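Local coordinates for protein class D beta-lactamase (Fusobacterium nucleatum subsp. polymorphum, PDB 4IED) that probably hydrolyses the amide bond of beta-lactam antibiotics such as penicillins, turning them into substituted beta-amino acids and so giving antibiotic resistance, at residues Ile192-Thr197 / Val212-Thr217; Thr30-Asp35 / Ser153-Val158. All blocks are in the same frame, centred on the assembly; numbering follows the deposited sequence.

Interaction 1 (Ile192-Thr197 / Val212-Thr217); sequences ILHGKT and VGWIET
I192-T197 and V212-E216 run antiparallel (179°) as neighbouring strands of a beta hairpin, their axes 4.5 Å apart. Three hydrogen-bonded pairs, I192 with E216, H194 with W214 and K196 with V212, supply six backbone N-H...O bonds; those from V212 N to K196 O and from H194 N to W214 O are nearly straight. Between them lie the non-hydrogen-bonded pairs L193-I215 and G195-G213. Neither glycine carries a CB, which lets the strands draw close: the CA of G195 is 3.8 Å from the CA of G213, and the CA of G213 makes a C-H...O contact of 3.2 Å with H194 O.

H194 and W214 lie on one face of the sheet as an offset stack, the imidazole and the five-membered ring 4.3 Å between centroids with planes at 13°. H194 CB adds a CH-pi contact, over the face of the W214 six-membered ring and 3.6 Å from its centroid. The tryptophan owes its position to a chi1 of 69°, with CG between its backbone N and carbonyl carbon, which swings the ring toward the histidine. H194 ND1 and W214 NE1 come within 3.3 Å, but the angle is too poor for a hydrogen bond. Broad and flat, the indole also packs on L161 of helix 154-165. On the opposite face of the sheet, L193 CD1 meets I215 CG1 at 3.6 Å, branched apolar chains suited to a buried face.

K196 turns its long chain away from the hairpin partner; its NZ bonds to T197 O and to S106 OG, while the side chain touches S57. K196 and T197 begin the K-T-G motif of class D beta-lactamases and their penicillin-binding relatives, the strand that borders the active site.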
# COMPACT_ATOMS: atom_id res chain seq x y z
N ILE A 192 -0.13 -16.40 -4.25
CA ILE A 192 -1.21 -15.38 -4.22
C ILE A 192 -0.52 -14.02 -3.91
O ILE A 192 0.25 -13.87 -2.94
CB ILE A 192 -2.29 -15.74 -3.16
CG1 ILE A 192 -3.40 -14.73 -3.29
CG2 ILE A 192 -1.79 -15.88 -1.81
CD1 ILE A 192 -4.60 -15.15 -2.51
N LEU A 193 -0.79 -13.08 -4.81
CA LEU A 193 -0.27 -11.71 -4.78
C LEU A 193 -1.37 -10.83 -4.20
O LEU A 193 -2.49 -10.83 -4.70
CB LEU A 193 0.05 -11.28 -6.17
CG LEU A 193 0.36 -9.80 -6.41
CD1 LEU A 193 1.59 -9.33 -5.65
CD2 LEU A 193 0.43 -9.44 -7.90
N HIS A 194 -1.02 -10.12 -3.13
CA HIS A 194 -1.79 -9.04 -2.52
C HIS A 194 -1.01 -7.72 -2.68
O HIS A 194 0.22 -7.66 -2.70
CB HIS A 194 -1.89 -9.27 -1.05
CG HIS A 194 -2.64 -10.50 -0.65
ND1 HIS A 194 -2.16 -11.79 -0.64
CD2 HIS A 194 -3.85 -10.54 -0.06
CE1 HIS A 194 -3.11 -12.59 -0.15
NE2 HIS A 194 -4.11 -11.83 0.27
N GLY A 195 -1.76 -6.63 -2.86
CA GLY A 195 -1.06 -5.32 -2.88
C GLY A 195 -1.97 -4.16 -3.14
O GLY A 195 -3.22 -4.31 -3.17
N LYS A 196 -1.33 -2.96 -3.13
CA LYS A 196 -2.02 -1.70 -3.34
C LYS A 196 -1.05 -0.74 -4.04
O LYS A 196 0.08 -0.59 -3.63
CB LYS A 196 -2.48 -1.10 -2.03
CG LYS A 196 -3.21 0.22 -2.12
CD LYS A 196 -4.61 0.07 -2.66
CE LYS A 196 -5.34 1.35 -2.97
NZ LYS A 196 -4.96 1.94 -4.23
N THR A 197 -1.61 -0.06 -5.05
CA THR A 197 -0.86 0.99 -5.79
C THR A 197 -1.18 2.35 -5.20
O THR A 197 -2.20 2.59 -4.51
CB THR A 197 -1.24 0.97 -7.25
OG1 THR A 197 -2.69 1.00 -7.34
CG2 THR A 197 -0.71 -0.24 -7.98
N VAL A 212 2.95 -1.65 -3.21
CA VAL A 212 3.34 -2.41 -1.98
C VAL A 212 2.42 -3.60 -1.82
O VAL A 212 1.30 -3.58 -2.24
CB VAL A 212 3.38 -1.54 -0.70
CG1 VAL A 212 4.12 -0.20 -0.97
CG2 VAL A 212 2.01 -1.26 -0.17
N GLY A 213 2.97 -4.64 -1.17
CA GLY A 213 2.13 -5.84 -0.97
C GLY A 213 2.97 -7.01 -0.47
O GLY A 213 4.02 -6.86 0.11
N TRP A 214 2.47 -8.18 -0.77
CA TRP A 214 3.18 -9.40 -0.52
C TRP A 214 2.65 -10.53 -1.41
O TRP A 214 1.58 -10.46 -1.97
CB TRP A 214 3.07 -9.85 0.96
CG TRP A 214 1.66 -10.31 1.35
CD1 TRP A 214 1.24 -11.62 1.44
CD2 TRP A 214 0.60 -9.49 1.87
NE1 TRP A 214 -0.05 -11.62 1.91
CE2 TRP A 214 -0.50 -10.34 2.11
CE3 TRP A 214 0.41 -8.13 1.98
CZ2 TRP A 214 -1.71 -9.86 2.60
CZ3 TRP A 214 -0.77 -7.66 2.47
CH2 TRP A 214 -1.85 -8.48 2.70
N ILE A 215 3.46 -11.60 -1.46
CA ILE A 215 3.16 -12.83 -2.22
C ILE A 215 3.38 -13.97 -1.23
O ILE A 215 4.46 -14.15 -0.67
CB ILE A 215 4.04 -13.05 -3.45
CG1 ILE A 215 3.82 -11.94 -4.43
CG2 ILE A 215 3.63 -14.35 -4.15
CD1 ILE A 215 4.72 -12.01 -5.64
N GLU A 216 2.30 -14.76 -1.05
CA GLU A 216 2.38 -15.99 -0.24
C GLU A 216 2.46 -17.18 -1.18
O GLU A 216 1.62 -17.32 -2.11
CB GLU A 216 1.22 -16.11 0.76
CG GLU A 216 1.43 -17.35 1.62
CD GLU A 216 0.77 -17.35 2.99
OE1 GLU A 216 0.99 -18.33 3.74
OE2 GLU A 216 0.06 -16.43 3.41
N THR A 217 3.38 -18.06 -0.92
CA THR A 217 3.55 -19.33 -1.62
C THR A 217 3.31 -20.48 -0.64
O THR A 217 2.87 -20.20 0.46
CB THR A 217 4.91 -19.41 -2.24
OG1 THR A 217 5.90 -19.46 -1.19
CG2 THR A 217 5.22 -18.20 -3.14

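Interaction 2 (Thr30-Asp35 / Ser153-Val158); sequences TFVVYD and SAMEQV
V32 of strand 29-35 meets A154, M155 and V158 of helix 154-165 in an alpha-on-beta packing, part of the beta-lactamase fold, in which helices cover both faces of an antiparallel sheet. The two short axes cross at -25° and are 8.4 Å apart.

The contact is apolar, and the strand's alternation decides who takes part: T30, V32 and Y34 point toward the helix, whereas F31 and V33 turn to the other face and pack on helix 238-249. V32 divides its methyls. CG1 lies 3.9 Å from M155 SD and equally near V158 CG2, while CG2 reaches toward A154 CB. The small A154 leaves room for its helix turn to approach, its CB 3.9 Å from T30 CG2. M155 starts off to one side, but bends at chi2 and chi3 (74° and 69°) bring its flexible thioether back over V32, the two side chains crossing at about a right angle. V158, one helical turn beyond A154, presses CG1 against Y34 CB at 3.5 Å; the phenol then leads away, and Y34 OH bonds to D39 OD1. The hydroxyl of T30 is likewise engaged outside this contact, with Y44 O and N45 O, leaving its methyl for the helix.

Polar bonds within 153-158 fix the helix start. S153 and E156 form a capping box: the serine's short hydroxyl can fold back to accept from E156 N, and the glutamate, whose OE2 is salt-bridged to R52, returns the bond, its OE1 accepting from S153 N at 3.0 Å on the anti side of the carboxylate, somewhat out of its plane.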
# COMPACT_ATOMS: atom_id res chain seq x y z
N THR A 30 13.41 2.92 -5.56
CA THR A 30 13.92 1.95 -4.67
C THR A 30 12.97 0.73 -4.68
O THR A 30 11.76 0.85 -5.00
CB THR A 30 13.95 2.52 -3.22
OG1 THR A 30 14.58 1.55 -2.33
CG2 THR A 30 12.54 2.90 -2.65
N PHE A 31 13.50 -0.43 -4.27
CA PHE A 31 12.69 -1.64 -4.20
C PHE A 31 13.25 -2.52 -3.09
O PHE A 31 14.45 -2.72 -2.98
CB PHE A 31 12.83 -2.30 -5.57
CG PHE A 31 11.93 -3.55 -5.86
CD1 PHE A 31 10.87 -3.92 -5.09
CD2 PHE A 31 12.27 -4.38 -6.95
CE1 PHE A 31 10.12 -5.02 -5.43
CE2 PHE A 31 11.55 -5.55 -7.24
CZ PHE A 31 10.51 -5.81 -6.46
N VAL A 32 12.38 -2.95 -2.18
CA VAL A 32 12.72 -3.87 -1.11
C VAL A 32 11.81 -5.05 -1.15
O VAL A 32 10.63 -4.89 -1.24
CB VAL A 32 12.53 -3.15 0.26
CG1 VAL A 32 12.94 -4.03 1.40
CG2 VAL A 32 13.36 -1.88 0.26
N VAL A 33 12.43 -6.22 -1.02
CA VAL A 33 11.71 -7.46 -0.85
C VAL A 33 12.25 -8.15 0.41
O VAL A 33 13.44 -8.36 0.52
CB VAL A 33 11.78 -8.39 -2.04
CG1 VAL A 33 11.12 -9.77 -1.72
CG2 VAL A 33 11.22 -7.73 -3.31
N TYR A 34 11.35 -8.54 1.32
CA TYR A 34 11.68 -9.33 2.54
C TYR A 34 11.23 -10.75 2.29
O TYR A 34 10.03 -10.98 2.00
CB TYR A 34 11.07 -8.78 3.80
CG TYR A 34 11.34 -9.62 5.06
CD1 TYR A 34 12.61 -9.72 5.57
CD2 TYR A 34 10.32 -10.37 5.67
CE1 TYR A 34 12.87 -10.51 6.68
CE2 TYR A 34 10.55 -11.13 6.78
CZ TYR A 34 11.80 -11.16 7.31
OH TYR A 34 12.11 -11.94 8.40
N ASP A 35 12.18 -11.67 2.39
CA ASP A 35 11.94 -13.12 2.30
C ASP A 35 11.85 -13.70 3.69
O ASP A 35 12.86 -13.74 4.38
CB ASP A 35 13.13 -13.68 1.49
CG ASP A 35 13.16 -15.21 1.36
OD1 ASP A 35 12.60 -15.94 2.27
OD2 ASP A 35 13.87 -15.70 0.45
N SER A 153 8.68 4.99 4.72
CA SER A 153 9.65 4.47 3.79
C SER A 153 9.29 3.11 3.23
O SER A 153 8.45 2.44 3.76
CB SER A 153 11.05 4.44 4.43
OG SER A 153 11.08 3.36 5.39
N ALA A 154 9.96 2.74 2.13
CA ALA A 154 9.72 1.40 1.54
C ALA A 154 10.05 0.35 2.61
O ALA A 154 9.34 -0.62 2.72
CB ALA A 154 10.55 1.22 0.23
N MET A 155 11.14 0.54 3.35
CA MET A 155 11.55 -0.45 4.36
C MET A 155 10.46 -0.55 5.44
O MET A 155 10.13 -1.66 5.90
CB MET A 155 12.89 -0.07 5.03
CG MET A 155 13.54 -1.20 5.75
SD MET A 155 14.26 -2.39 4.63
CE MET A 155 15.58 -1.60 3.94
N GLU A 156 9.88 0.55 5.88
CA GLU A 156 8.86 0.58 6.87
C GLU A 156 7.63 -0.10 6.35
O GLU A 156 6.96 -0.82 7.13
CB GLU A 156 8.61 2.08 7.25
CG GLU A 156 9.63 2.63 8.23
CD GLU A 156 9.53 4.08 8.44
OE1 GLU A 156 8.96 4.88 7.70
OE2 GLU A 156 10.21 4.49 9.48
N GLN A 157 7.24 0.14 5.11
CA GLN A 157 6.05 -0.51 4.52
C GLN A 157 6.28 -2.04 4.57
O GLN A 157 5.36 -2.79 4.96
CB GLN A 157 5.83 -0.09 3.11
CG GLN A 157 5.46 1.38 2.92
CD GLN A 157 4.07 1.63 2.46
OE1 GLN A 157 3.80 2.67 1.67
NE2 GLN A 157 3.15 0.86 2.85
N VAL A 158 7.42 -2.53 4.14
CA VAL A 158 7.72 -3.97 4.11
C VAL A 158 7.59 -4.56 5.49
O VAL A 158 7.06 -5.67 5.64
CB VAL A 158 9.10 -4.19 3.46
CG1 VAL A 158 9.53 -5.66 3.67
CG2 VAL A 158 9.04 -3.87 1.99

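In the fold
Interactions 1 and 2 are centred 12 Å apart and both reach the same antiparallel sheet, in which strand 221-229 lies between strands 29-35 and 208-216. Helix 154-165 ties them together: A154 and V158 of interaction 2 and V212 of interaction 1 all touch A225, and V212 CG2 lies 3.9 Å from Q157 NE2. The other end of that amide leads toward the active site, Q157 OE1 bonding to S58, within the S-x-x-K sequence that ends at the carboxylated K60; K196 reaches neighbouring S57. At the far end of the hairpin, the side chain of E216 is about 4 Å from a bound magnesium ion.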